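Local coordinates for protein Emp47p (form2) (Saccharomyces cerevisiae, PDB 2A6Z) that acts as a calcium-independent lectin-type cargo receptor in glycoprotein secretion and is required for exit of Emp46p from the endoplasmic reticulum, at residues Trp67-Val72 with Ser157-Thr162; Glu36-Leu41 with Glu212-Gln217; Leu165-Leu170 with Gln182-Arg187; Ala144-Gly149 with Lys178-Thr183; Gly49-Lys54 with Ile195-Gln200. All coordinates share one frame; numbering follows the deposited sequence.

Contact 1: residues Trp67-Val72 with Ser157-Thr162; sequences WTFRSV and STIRVT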
# COMPACT_ATOMS: atom_id res chain seq x y z
N TRP A 67 -2.93 2.76 -6.63
CA TRP A 67 -1.75 3.48 -6.08
C TRP A 67 -0.72 3.63 -7.16
O TRP A 67 -0.33 2.65 -7.80
CB TRP A 67 -1.17 2.66 -4.93
CG TRP A 67 -1.90 2.65 -3.66
CD1 TRP A 67 -2.74 1.70 -3.17
CD2 TRP A 67 -1.86 3.68 -2.63
NE1 TRP A 67 -3.22 2.06 -1.92
CE2 TRP A 67 -2.68 3.26 -1.58
CE3 TRP A 67 -1.15 4.90 -2.55
CZ2 TRP A 67 -2.85 4.03 -0.40
CZ3 TRP A 67 -1.35 5.64 -1.37
CH2 TRP A 67 -2.18 5.20 -0.35
N THR A 68 -0.22 4.86 -7.32
CA THR A 68 0.85 5.14 -8.26
C THR A 68 2.11 5.51 -7.42
O THR A 68 2.08 6.51 -6.70
CB THR A 68 0.46 6.30 -9.19
OG1 THR A 68 -0.73 5.97 -9.90
CG2 THR A 68 1.56 6.53 -10.22
N PHE A 69 3.14 4.68 -7.53
CA PHE A 69 4.31 4.82 -6.63
C PHE A 69 5.57 4.50 -7.38
O PHE A 69 5.55 3.87 -8.45
CB PHE A 69 4.18 3.96 -5.37
CG PHE A 69 4.63 2.53 -5.61
CD1 PHE A 69 5.88 2.10 -5.15
CD2 PHE A 69 3.84 1.62 -6.32
CE1 PHE A 69 6.34 0.83 -5.41
CE2 PHE A 69 4.30 0.34 -6.56
CZ PHE A 69 5.54 -0.08 -6.10
N ARG A 70 6.71 4.84 -6.79
CA ARG A 70 7.97 4.39 -7.35
C ARG A 70 8.98 4.22 -6.20
O ARG A 70 8.78 4.68 -5.09
CB ARG A 70 8.54 5.35 -8.42
CG ARG A 70 8.98 6.71 -7.84
CD ARG A 70 9.48 7.58 -8.99
NE ARG A 70 10.00 8.83 -8.38
CZ ARG A 70 10.53 9.79 -9.08
NH1 ARG A 70 10.62 9.69 -10.39
NH2 ARG A 70 10.99 10.86 -8.44
N SER A 71 10.06 3.52 -6.58
CA SER A 71 11.26 3.45 -5.75
C SER A 71 12.43 3.92 -6.59
O SER A 71 12.67 3.39 -7.69
CB SER A 71 11.53 1.98 -5.31
OG SER A 71 12.83 1.97 -4.73
N VAL A 72 13.16 4.91 -6.04
CA VAL A 72 14.34 5.43 -6.73
C VAL A 72 15.52 5.47 -5.75
O VAL A 72 15.35 5.52 -4.53
CB VAL A 72 14.12 6.84 -7.36
CG1 VAL A 72 13.12 6.70 -8.52
CG2 VAL A 72 13.62 7.82 -6.33
N SER A 157 5.02 2.76 -10.97
CA SER A 157 4.13 1.60 -11.16
C SER A 157 2.76 1.94 -10.66
O SER A 157 2.60 2.75 -9.75
CB SER A 157 4.69 0.42 -10.38
OG SER A 157 5.96 -0.00 -10.78
N THR A 158 1.77 1.19 -11.22
CA THR A 158 0.40 1.36 -10.76
C THR A 158 -0.13 0.03 -10.22
O THR A 158 -0.22 -0.95 -10.96
CB THR A 158 -0.54 1.82 -11.90
OG1 THR A 158 0.07 2.94 -12.57
CG2 THR A 158 -1.89 2.25 -11.33
N ILE A 159 -0.45 0.04 -8.93
CA ILE A 159 -1.07 -1.14 -8.30
C ILE A 159 -2.56 -0.88 -8.25
O ILE A 159 -3.00 0.10 -7.63
CB ILE A 159 -0.51 -1.39 -6.88
CG1 ILE A 159 0.99 -1.70 -6.94
CG2 ILE A 159 -1.30 -2.47 -6.18
CD1 ILE A 159 1.64 -1.76 -5.58
N ARG A 160 -3.35 -1.77 -8.89
CA ARG A 160 -4.81 -1.59 -8.92
C ARG A 160 -5.43 -2.75 -8.18
O ARG A 160 -5.32 -3.92 -8.58
CB ARG A 160 -5.25 -1.56 -10.40
CG ARG A 160 -6.79 -1.46 -10.55
CD ARG A 160 -7.10 -1.20 -12.06
NE ARG A 160 -8.51 -0.77 -12.17
CZ ARG A 160 -9.54 -1.58 -12.36
NH1 ARG A 160 -9.34 -2.90 -12.55
NH2 ARG A 160 -10.75 -1.05 -12.39
N VAL A 161 -6.09 -2.42 -7.08
CA VAL A 161 -6.73 -3.39 -6.20
C VAL A 161 -8.23 -3.27 -6.40
O VAL A 161 -8.80 -2.18 -6.26
CB VAL A 161 -6.41 -3.10 -4.71
CG1 VAL A 161 -6.94 -4.23 -3.84
CG2 VAL A 161 -4.93 -2.87 -4.54
N THR A 162 -8.89 -4.39 -6.72
CA THR A 162 -10.33 -4.39 -6.89
C THR A 162 -10.93 -5.45 -6.00
O THR A 162 -10.39 -6.53 -5.81
CB THR A 162 -10.74 -4.64 -8.36
OG1 THR A 162 -10.11 -5.81 -8.87
CG2 THR A 162 -10.40 -3.44 -9.25
O HOH W 1 -0.93 5.45 -12.53
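W67 and I159 exchange two backbone hydrogen bonds, W67 N to I159 O and I159 N to W67 O, both 2.8 Å. The next hydrogen-bonded pair of this antiparallel ladder is F69 with S157: F69 N reaches S157 O at 3.0 Å, while S157 N reaches F69 O by a more bent bond, 140° at the hydrogen. Between them T68 and T158 form the non-hydrogen-bonded pair. Their side chains run side by side, and since OG1 lies anti to the carbonyl carbon in both (chi1 -59° and -50°), the two hydroxyls turn to one water, 2.7 Å from T68 OG1 and 2.7 Å from T158 OG1. On the other face the F69 ring meets segment 157-162 obliquely, its CE2 3.5 Å from I159 CD1 and 3.8 Å from S157 CB. That face looks into the core of the beta sandwich, where the rings of W67 and F69 both meet F84 of the opposing sheet. Strand 63-72 has strand 210-220 on its other edge, and I159 packs on V173 of strand 170-175.

Contact 2: residues Glu36-Leu41 with Glu212-Gln217; sequences EGRIVL and EIFKMQ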
# COMPACT_ATOMS: atom_id res chain seq x y z
N GLU A 36 8.68 17.88 -4.38
CA GLU A 36 8.27 18.31 -5.68
C GLU A 36 7.51 17.20 -6.42
O GLU A 36 8.01 16.28 -7.05
CB GLU A 36 9.35 18.76 -6.66
CG GLU A 36 8.79 19.23 -7.99
CD GLU A 36 7.53 20.07 -8.04
OE1 GLU A 36 6.77 20.22 -7.05
OE2 GLU A 36 7.23 20.59 -9.14
N GLY A 37 6.19 17.36 -6.38
CA GLY A 37 5.35 16.44 -7.12
C GLY A 37 5.11 15.10 -6.52
O GLY A 37 4.49 14.26 -7.21
N ARG A 38 5.51 14.83 -5.29
CA ARG A 38 5.30 13.48 -4.76
C ARG A 38 5.48 13.51 -3.26
O ARG A 38 6.17 14.38 -2.71
CB ARG A 38 6.33 12.50 -5.38
CG ARG A 38 7.76 12.87 -4.97
CD ARG A 38 8.72 12.94 -6.12
NE ARG A 38 10.09 13.06 -5.66
CZ ARG A 38 10.78 14.10 -5.24
NH1 ARG A 38 10.23 15.29 -5.17
NH2 ARG A 38 12.05 13.95 -4.88
N ILE A 39 4.89 12.53 -2.56
CA ILE A 39 5.15 12.33 -1.14
C ILE A 39 6.23 11.29 -1.00
O ILE A 39 6.11 10.15 -1.48
CB ILE A 39 3.87 12.02 -0.34
CG1 ILE A 39 2.96 13.25 -0.30
CG2 ILE A 39 4.21 11.46 1.05
CD1 ILE A 39 1.56 12.98 0.25
N VAL A 40 7.32 11.69 -0.35
CA VAL A 40 8.46 10.81 -0.12
C VAL A 40 8.30 10.17 1.24
O VAL A 40 8.24 10.88 2.23
CB VAL A 40 9.77 11.60 -0.20
CG1 VAL A 40 10.93 10.69 0.11
CG2 VAL A 40 9.94 12.24 -1.57
N LEU A 41 8.24 8.83 1.26
CA LEU A 41 8.06 8.13 2.51
C LEU A 41 9.38 7.91 3.24
O LEU A 41 9.41 7.89 4.46
CB LEU A 41 7.35 6.78 2.26
CG LEU A 41 5.94 6.93 1.67
CD1 LEU A 41 5.40 5.54 1.33
CD2 LEU A 41 5.01 7.65 2.59
N GLU A 212 8.20 6.52 -2.95
CA GLU A 212 7.54 7.79 -3.28
C GLU A 212 6.14 7.54 -3.85
O GLU A 212 5.96 6.59 -4.64
CB GLU A 212 8.35 8.57 -4.29
CG GLU A 212 9.80 8.73 -3.82
CD GLU A 212 10.67 9.61 -4.65
OE1 GLU A 212 10.23 10.00 -5.78
OE2 GLU A 212 11.78 9.91 -4.15
N ILE A 213 5.20 8.37 -3.45
CA ILE A 213 3.79 8.31 -3.88
C ILE A 213 3.46 9.46 -4.79
O ILE A 213 3.72 10.64 -4.47
CB ILE A 213 2.85 8.29 -2.68
CG1 ILE A 213 3.23 7.26 -1.63
CG2 ILE A 213 1.40 8.20 -3.13
CD1 ILE A 213 3.13 5.82 -2.18
N PHE A 214 2.94 9.18 -5.99
CA PHE A 214 2.50 10.23 -6.91
C PHE A 214 1.00 10.52 -6.82
O PHE A 214 0.57 11.66 -7.08
CB PHE A 214 2.82 9.81 -8.33
CG PHE A 214 4.23 9.90 -8.81
CD1 PHE A 214 4.51 9.88 -10.19
CD2 PHE A 214 5.32 10.02 -7.95
CE1 PHE A 214 5.78 9.98 -10.70
CE2 PHE A 214 6.61 10.14 -8.47
CZ PHE A 214 6.85 10.14 -9.80
N LYS A 215 0.17 9.50 -6.58
CA LYS A 215 -1.28 9.61 -6.78
C LYS A 215 -1.92 8.41 -6.16
O LYS A 215 -1.30 7.29 -6.17
CB LYS A 215 -1.57 9.63 -8.29
CG LYS A 215 -3.02 9.83 -8.71
CD LYS A 215 -3.17 9.99 -10.19
CE LYS A 215 -2.88 8.79 -11.03
NZ LYS A 215 -3.35 9.05 -12.42
N MET A 216 -3.15 8.54 -5.70
CA MET A 216 -3.96 7.39 -5.34
C MET A 216 -5.39 7.73 -5.74
O MET A 216 -5.86 8.83 -5.47
CB MET A 216 -3.85 7.07 -3.84
CG MET A 216 -4.62 5.85 -3.32
SD MET A 216 -6.24 6.51 -2.81
CE MET A 216 -7.07 4.99 -2.34
N GLN A 217 -6.07 6.80 -6.38
CA GLN A 217 -7.44 7.01 -6.75
C GLN A 217 -8.29 5.89 -6.19
O GLN A 217 -7.95 4.70 -6.29
CB GLN A 217 -7.61 7.11 -8.26
CG GLN A 217 -6.95 8.45 -8.65
CD GLN A 217 -7.28 8.80 -10.08
OE1 GLN A 217 -7.89 9.85 -10.34
NE2 GLN A 217 -6.89 7.93 -11.01
O HOH W 2 13.58 11.38 -5.58
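I39 and I213 form an antiparallel hydrogen-bonded pair, with I39 N 2.9 Å from I213 O and I213 N 2.8 Å from I39 O, and V40 faces E212 in the non-hydrogen-bonded pair beside it. This is the joining of the short strand 38-40 to strand 210-220 in one sheet of the lectin beta sandwich; just past the ladder, F214 and K215 both face T68, a classic beta bulge. R38 and E212 lie side by side, making a salt bridge from NE to OE1 of 3.1 Å. The oxygen sits in the guanidinium plane, but the nitrogen approaches from above the carboxylate plane, the two planes being 68° apart. OE1 is shared with R70, and OE2 accepts from S210, so the carboxylate is held from several directions. A bend at chi2 (-131°) turns R38 back toward the preceding loop, where NH1 bonds to E36 O. On the core side L41 CD1 touches I213 CG1 at 4.1 Å. One water accepts from R38 NH2 at 3.1 Å and donates to E212 OE2 at 2.7 Å.

Contact 3: residues Leu165-Leu170 with Gln182-Arg187; sequences LEDDNL and QTRKVR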
# COMPACT_ATOMS: atom_id res chain seq x y z
N LEU A 165 -17.94 -7.47 -5.16
CA LEU A 165 -19.03 -8.22 -4.56
C LEU A 165 -19.99 -8.75 -5.61
O LEU A 165 -20.75 -9.64 -5.26
CB LEU A 165 -19.86 -7.33 -3.60
CG LEU A 165 -19.26 -7.02 -2.22
CD1 LEU A 165 -18.92 -8.31 -1.43
CD2 LEU A 165 -18.08 -6.11 -2.31
N GLU A 166 -19.93 -8.21 -6.82
CA GLU A 166 -20.81 -8.65 -7.90
C GLU A 166 -20.10 -9.72 -8.76
O GLU A 166 -20.65 -10.09 -9.82
CB GLU A 166 -21.18 -7.45 -8.79
CG GLU A 166 -22.15 -6.50 -8.14
CD GLU A 166 -21.52 -5.64 -7.05
OE1 GLU A 166 -20.51 -4.94 -7.37
OE2 GLU A 166 -22.06 -5.60 -5.91
N ASP A 167 -18.95 -10.24 -8.29
CA ASP A 167 -18.29 -11.39 -8.94
C ASP A 167 -17.85 -12.37 -7.85
O ASP A 167 -16.72 -12.85 -7.85
CB ASP A 167 -17.13 -10.84 -9.81
CG ASP A 167 -16.60 -11.86 -10.83
OD1 ASP A 167 -17.14 -12.98 -10.93
OD2 ASP A 167 -15.63 -11.50 -11.53
N ASP A 168 -18.76 -12.64 -6.90
CA ASP A 168 -18.52 -13.64 -5.82
C ASP A 168 -17.28 -13.31 -5.02
O ASP A 168 -16.46 -14.16 -4.68
CB ASP A 168 -18.48 -15.06 -6.45
CG ASP A 168 -19.85 -15.41 -6.97
OD1 ASP A 168 -20.83 -15.43 -6.18
OD2 ASP A 168 -20.05 -15.62 -8.17
N ASN A 169 -17.15 -12.02 -4.61
CA ASN A 169 -16.15 -11.55 -3.70
C ASN A 169 -14.74 -11.71 -4.31
O ASN A 169 -13.84 -12.18 -3.63
CB ASN A 169 -16.19 -12.26 -2.32
CG ASN A 169 -17.59 -12.43 -1.85
OD1 ASN A 169 -18.32 -11.42 -1.67
ND2 ASN A 169 -17.96 -13.67 -1.60
N LEU A 170 -14.59 -11.32 -5.58
CA LEU A 170 -13.27 -11.44 -6.21
C LEU A 170 -12.37 -10.28 -5.73
O LEU A 170 -12.68 -9.09 -5.96
CB LEU A 170 -13.43 -11.37 -7.73
CG LEU A 170 -12.10 -11.58 -8.51
CD1 LEU A 170 -11.59 -12.99 -8.28
CD2 LEU A 170 -12.32 -11.31 -9.98
N GLN A 182 -5.37 -13.11 -8.02
CA GLN A 182 -6.79 -12.93 -7.68
C GLN A 182 -7.25 -14.09 -6.83
O GLN A 182 -6.70 -15.20 -6.90
CB GLN A 182 -7.68 -12.78 -8.92
CG GLN A 182 -7.80 -14.04 -9.76
CD GLN A 182 -8.73 -13.84 -10.94
OE1 GLN A 182 -8.53 -12.93 -11.72
NE2 GLN A 182 -9.73 -14.72 -11.02
N THR A 183 -8.32 -13.86 -6.07
CA THR A 183 -8.88 -14.92 -5.20
C THR A 183 -10.31 -14.56 -4.84
O THR A 183 -10.69 -13.39 -4.82
CB THR A 183 -8.03 -15.06 -3.92
OG1 THR A 183 -8.53 -16.20 -3.15
CG2 THR A 183 -8.09 -13.84 -3.01
N ARG A 184 -11.08 -15.60 -4.50
CA ARG A 184 -12.41 -15.45 -3.93
C ARG A 184 -12.43 -16.01 -2.50
O ARG A 184 -13.50 -16.16 -1.90
CB ARG A 184 -13.48 -16.15 -4.79
CG ARG A 184 -13.69 -15.38 -6.10
CD ARG A 184 -14.80 -15.97 -6.95
NE ARG A 184 -15.06 -15.24 -8.17
CZ ARG A 184 -14.43 -15.47 -9.32
NH1 ARG A 184 -13.48 -16.37 -9.36
NH2 ARG A 184 -14.71 -14.76 -10.42
N LYS A 185 -11.27 -16.25 -1.90
CA LYS A 185 -11.24 -16.84 -0.56
C LYS A 185 -11.35 -15.80 0.55
O LYS A 185 -11.48 -16.20 1.71
CB LYS A 185 -9.98 -17.68 -0.34
CG LYS A 185 -9.92 -18.91 -1.22
CD LYS A 185 -8.56 -19.58 -1.20
CE LYS A 185 -8.21 -20.55 -0.11
NZ LYS A 185 -6.80 -20.95 -0.42
N VAL A 186 -11.30 -14.52 0.23
CA VAL A 186 -11.35 -13.46 1.22
C VAL A 186 -12.67 -12.73 1.12
O VAL A 186 -12.98 -12.09 0.10
CB VAL A 186 -10.20 -12.46 0.98
CG1 VAL A 186 -10.15 -11.38 2.05
CG2 VAL A 186 -8.86 -13.22 0.97
N ARG A 187 -13.49 -12.86 2.17
CA ARG A 187 -14.78 -12.15 2.24
C ARG A 187 -14.62 -11.16 3.36
O ARG A 187 -14.78 -11.51 4.55
CB ARG A 187 -15.97 -13.07 2.48
CG ARG A 187 -16.04 -14.14 1.36
CD ARG A 187 -17.33 -14.94 1.39
NE ARG A 187 -17.42 -15.79 2.59
CZ ARG A 187 -18.37 -16.68 2.79
NH1 ARG A 187 -19.33 -16.78 1.89
NH2 ARG A 187 -18.44 -17.45 3.85
O HOH W 3 -16.22 -15.85 -2.26
O HOH W 4 -20.35 -15.29 -0.64
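L170 and R184 bring their CA atoms within 4.7 Å where the turn 165-170 passes the end of strand 178-183, yet no direct backbone-to-backbone hydrogen bond links the two segments. D168 and N169 both take positive phi, and N169 with L170 forms a G1 bulge opposite D164; beyond T183 segment 182-187 leaves its strand through an ST turn, T183 OG1 accepting from K185 N. R184 carries the contact. Its chain runs extended from CG to NE and holds D167 through NE and NH2, one to the backbone oxygen and one to the carboxylate: NE gives a nearly straight bond to D167 O, 2.9 Å and 165° at the hydrogen, and NH2 makes a salt bridge to D167 OD1 at 3.1 Å. Both oxygens lie near the guanidinium plane, but OD1 is approached from above the carboxylate plane, since the two groups are turned 69° apart. L170 CD1 sits over the centre of one guanidinium face, and it also touches Q182 NE2 at 3.7 Å. Farther along, the amide of N169 rests against the R187 chain, ND2 3.3 Å from CD. One water joins D168 O, N169 ND2 and R184 O; another connects N169 ND2 with R187 NH1. The two in-plane bonds fix the rotation of the R184 guanidinium and tie the loop after strand 153-164 to the end of strand 178-183, the D167 carboxylate probably offsetting the arginine's charge.

Contact 4: residues Ala144-Gly149 with Lys178-Thr183; sequences ASCLMG and KVCFQT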
# COMPACT_ATOMS: atom_id res chain seq x y z
N ALA A 144 -1.03 -14.88 -1.59
CA ALA A 144 -0.91 -14.75 -3.04
C ALA A 144 0.29 -13.84 -3.29
O ALA A 144 0.66 -13.05 -2.43
CB ALA A 144 -2.18 -14.19 -3.65
N SER A 145 0.84 -13.95 -4.50
CA SER A 145 1.98 -13.11 -4.84
C SER A 145 2.23 -13.13 -6.31
O SER A 145 1.74 -14.01 -7.05
CB SER A 145 3.23 -13.59 -4.08
OG SER A 145 3.58 -14.93 -4.56
N CYS A 146 3.03 -12.16 -6.77
CA CYS A 146 3.61 -12.20 -8.10
C CYS A 146 5.00 -11.61 -8.03
O CYS A 146 5.33 -10.82 -7.14
CB CYS A 146 2.74 -11.47 -9.14
SG CYS A 146 2.61 -9.69 -8.89
N LEU A 147 5.82 -11.96 -9.03
CA LEU A 147 7.07 -11.22 -9.23
C LEU A 147 6.73 -9.81 -9.67
O LEU A 147 5.80 -9.59 -10.47
CB LEU A 147 7.92 -11.92 -10.30
CG LEU A 147 8.25 -13.38 -9.99
CD1 LEU A 147 9.10 -13.95 -11.14
CD2 LEU A 147 8.97 -13.54 -8.66
N MET A 148 7.49 -8.84 -9.15
CA MET A 148 7.29 -7.45 -9.51
C MET A 148 8.59 -6.69 -9.32
O MET A 148 9.02 -6.45 -8.19
CB MET A 148 6.20 -6.80 -8.65
CG MET A 148 5.97 -5.39 -9.21
SD MET A 148 5.00 -4.40 -8.00
CE MET A 148 5.15 -2.80 -8.76
N GLY A 149 9.22 -6.29 -10.44
CA GLY A 149 10.41 -5.44 -10.30
C GLY A 149 9.95 -3.99 -9.99
O GLY A 149 9.00 -3.46 -10.57
N LYS A 178 -1.64 -5.56 -15.58
CA LYS A 178 -1.49 -7.01 -15.76
C LYS A 178 -1.84 -7.69 -14.45
O LYS A 178 -1.40 -7.26 -13.37
CB LYS A 178 -0.06 -7.36 -16.13
CG LYS A 178 0.29 -6.79 -17.51
CD LYS A 178 1.56 -7.43 -18.06
CE LYS A 178 1.29 -8.89 -18.43
NZ LYS A 178 1.01 -9.08 -19.89
N VAL A 179 -2.65 -8.72 -14.47
CA VAL A 179 -2.99 -9.40 -13.22
C VAL A 179 -1.77 -9.92 -12.52
O VAL A 179 -0.93 -10.58 -13.09
CB VAL A 179 -4.04 -10.52 -13.47
CG1 VAL A 179 -3.59 -11.54 -14.47
CG2 VAL A 179 -4.40 -11.20 -12.17
N CYS A 180 -1.71 -9.65 -11.19
CA CYS A 180 -0.71 -10.15 -10.27
C CYS A 180 -1.25 -11.39 -9.55
O CYS A 180 -0.67 -12.46 -9.60
CB CYS A 180 -0.33 -9.04 -9.30
SG CYS A 180 0.80 -9.50 -7.95
N PHE A 181 -2.44 -11.21 -8.93
CA PHE A 181 -3.10 -12.35 -8.32
C PHE A 181 -4.60 -12.04 -8.23
O PHE A 181 -5.02 -10.91 -8.28
CB PHE A 181 -2.51 -12.71 -6.95
CG PHE A 181 -2.70 -11.68 -5.82
CD1 PHE A 181 -3.93 -11.50 -5.18
CD2 PHE A 181 -1.61 -10.94 -5.38
CE1 PHE A 181 -4.09 -10.63 -4.12
CE2 PHE A 181 -1.77 -10.03 -4.28
CZ PHE A 181 -3.02 -9.94 -3.67
N GLN A 182 -5.37 -13.11 -8.02
CA GLN A 182 -6.79 -12.93 -7.68
C GLN A 182 -7.25 -14.09 -6.83
O GLN A 182 -6.70 -15.20 -6.90
CB GLN A 182 -7.68 -12.78 -8.92
CG GLN A 182 -7.80 -14.04 -9.76
CD GLN A 182 -8.73 -13.84 -10.94
OE1 GLN A 182 -8.53 -12.93 -11.72
NE2 GLN A 182 -9.73 -14.72 -11.02
N THR A 183 -8.32 -13.86 -6.07
CA THR A 183 -8.88 -14.92 -5.20
C THR A 183 -10.31 -14.56 -4.84
O THR A 183 -10.69 -13.39 -4.82
CB THR A 183 -8.03 -15.06 -3.92
OG1 THR A 183 -8.53 -16.20 -3.15
CG2 THR A 183 -8.09 -13.84 -3.01
O HOH W 5 -1.02 -15.18 -8.48
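C180 O has a water 3.0 Å away that could donate to it; the same water's link to S145 O, 3.3 Å, is weak, and it has more acceptors in reach than protons. No direct hydrogen bond joins the two segments. What does join them is covalent: C146 SG and C180 SG form a disulfide 2.0 Å long, with a torsion of -98° about the S–S bond. The two half-cystines enter it differently. In C146 the sulfur stands between the backbone N and the carbonyl carbon (chi1 66°), whereas in C180 it is anti to the backbone N, and C146 CB comes 3.6 Å from C180 O. Strands 144-147 and 178-183 run nearly antiparallel, but each is the last strand of its own seven-stranded sheet, so the bridge ties together the two layers of the legume-lectin-like sandwich along one margin. At C180 and F181 strand 178-183 carries a classic beta bulge, both residues facing V173 of strand 170-175. A144 CB sits over one face of the F181 ring, 3.6 Å from the ring centroid and 23° off its normal, a CH-pi contact displaced toward the rim at CG, where the separation from A144 CB is 3.4 Å. F143 meets the same ring at a steep angle. L122 of strand 121-128 touches the side chains of both C180 and F181.

Contact 5: residues Gly49-Lys54 with Ile195-Gln200; sequences GSLWLK and IGVTAQ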
# COMPACT_ATOMS: atom_id res chain seq x y z
N GLY A 49 8.16 6.34 6.89
CA GLY A 49 7.13 7.34 6.56
C GLY A 49 5.80 6.63 6.42
O GLY A 49 5.72 5.45 6.03
N SER A 50 4.71 7.37 6.71
CA SER A 50 3.35 6.88 6.53
C SER A 50 2.48 7.94 5.90
O SER A 50 2.72 9.14 6.02
CB SER A 50 2.75 6.38 7.84
OG SER A 50 2.65 7.45 8.75
N LEU A 51 1.41 7.47 5.28
CA LEU A 51 0.46 8.35 4.59
C LEU A 51 -0.90 7.66 4.66
O LEU A 51 -1.05 6.60 4.00
CB LEU A 51 0.91 8.59 3.19
CG LEU A 51 -0.06 9.39 2.29
CD1 LEU A 51 -0.24 10.81 2.81
CD2 LEU A 51 0.43 9.37 0.86
N TRP A 52 -1.84 8.15 5.45
CA TRP A 52 -3.11 7.53 5.66
C TRP A 52 -4.25 8.51 5.46
O TRP A 52 -4.13 9.71 5.77
CB TRP A 52 -3.25 7.02 7.07
CG TRP A 52 -2.35 5.87 7.49
CD1 TRP A 52 -1.08 5.98 8.00
CD2 TRP A 52 -2.67 4.46 7.47
NE1 TRP A 52 -0.58 4.71 8.29
CE2 TRP A 52 -1.54 3.77 7.98
CE3 TRP A 52 -3.83 3.73 7.09
CZ2 TRP A 52 -1.52 2.39 8.10
CZ3 TRP A 52 -3.79 2.35 7.21
CH2 TRP A 52 -2.64 1.70 7.71
N LEU A 53 -5.40 8.01 5.02
CA LEU A 53 -6.62 8.82 5.00
C LEU A 53 -7.03 9.13 6.45
O LEU A 53 -7.00 8.28 7.33
CB LEU A 53 -7.73 8.10 4.24
CG LEU A 53 -7.54 8.29 2.71
CD1 LEU A 53 -8.08 7.11 1.92
CD2 LEU A 53 -8.18 9.59 2.24
N LYS A 54 -7.47 10.41 6.65
CA LYS A 54 -7.95 10.78 7.97
C LYS A 54 -9.27 10.16 8.39
O LYS A 54 -9.52 10.00 9.60
CB LYS A 54 -8.10 12.32 8.01
CG LYS A 54 -6.77 13.03 8.05
CD LYS A 54 -7.03 14.52 8.14
CE LYS A 54 -5.80 15.39 8.01
NZ LYS A 54 -6.26 16.84 8.03
N ILE A 195 -7.09 3.14 5.11
CA ILE A 195 -6.42 3.02 3.82
C ILE A 195 -5.21 3.90 3.87
O ILE A 195 -5.30 5.10 4.22
CB ILE A 195 -7.39 3.46 2.69
CG1 ILE A 195 -8.57 2.49 2.59
CG2 ILE A 195 -6.65 3.64 1.38
CD1 ILE A 195 -9.75 3.08 1.83
N GLY A 196 -4.05 3.32 3.55
CA GLY A 196 -2.82 4.11 3.61
C GLY A 196 -1.66 3.29 3.10
O GLY A 196 -1.80 2.15 2.65
N VAL A 197 -0.51 3.91 3.16
CA VAL A 197 0.74 3.34 2.66
C VAL A 197 1.85 3.72 3.64
O VAL A 197 1.87 4.82 4.19
CB VAL A 197 1.05 3.78 1.22
CG1 VAL A 197 1.15 5.32 1.12
CG2 VAL A 197 2.29 3.12 0.67
N THR A 198 2.76 2.77 3.87
CA THR A 198 3.84 2.98 4.82
C THR A 198 5.09 2.38 4.19
O THR A 198 5.05 1.44 3.38
CB THR A 198 3.55 2.31 6.18
OG1 THR A 198 3.47 0.90 6.04
CG2 THR A 198 2.24 2.81 6.76
N ALA A 199 6.26 2.87 4.61
CA ALA A 199 7.51 2.30 4.04
C ALA A 199 8.64 2.55 5.03
O ALA A 199 8.62 3.44 5.86
CB ALA A 199 7.87 2.86 2.68
N GLN A 200 9.68 1.70 4.85
CA GLN A 200 10.93 1.84 5.55
C GLN A 200 12.04 1.42 4.58
O GLN A 200 11.81 0.52 3.74
CB GLN A 200 10.98 0.98 6.82
CG GLN A 200 11.05 -0.53 6.48
CD GLN A 200 10.89 -1.46 7.64
OE1 GLN A 200 10.22 -1.03 8.62
NE2 GLN A 200 11.48 -2.66 7.51
O HOH W 6 -7.49 5.64 6.95
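G49 and A199 open the antiparallel ladder, in one sheet of the legume-lectin-like beta sandwich, with a reciprocal pair of hydrogen bonds, G49 N to A199 O at 3.1 Å and A199 N to G49 O at 3.0 Å. L51 and V197 repeat the exchange, though L51 N to V197 O is bent to 138°, and L53 N closes the series on I195 O at 172°. Past it, one water donates to L53 O at 2.7 Å and accepts from I195 N at 3.1 Å. G49 O also accepts from N100 ND2, and L53 O from R194 NH2. The hydroxyls are satisfied outside the pair: S50 OG bonds to E30, T198 OG1 to the backbone of Y99 and to W85 NE1. The W52 ring lies over G196, whose CA is 3.6 Å above its plane, and T198 CG2 approaches NE1 at 3.7 Å. On the other face L51 CB packs on V197 CG1. Strand 48-58 has strand 26-30 on its far edge, strand 192-200 has strand 81-88, W52 stacks on W85, and V197 meets I213 of the opposing sheet.

Overall arrangement
Contacts 1 and 2 belong to one sheet of the sandwich, with contact 3 at its edge; contact 5 belongs to the other, and contact 4 spans both. Strands 63-72 and 210-220 are neighbours, so R70 of contact 1 reaches E212 of contact 2. Their inner faces close on contact 5: W67 and I213 both reach V197, and I39 reaches L51. Contact 5 is wholly buried and owes its polar bonds chiefly to backbone, while buried contact 2 adds a charged pair and partly buried contact 1 a water between threonines. Contacts 3 and 4 are at the surface, share Q182 and T183 of strand 178-183, and replace ladder bonding with an arginine grip and a disulfide. M148 packs against F69 and S157, linking contacts 4 and 1.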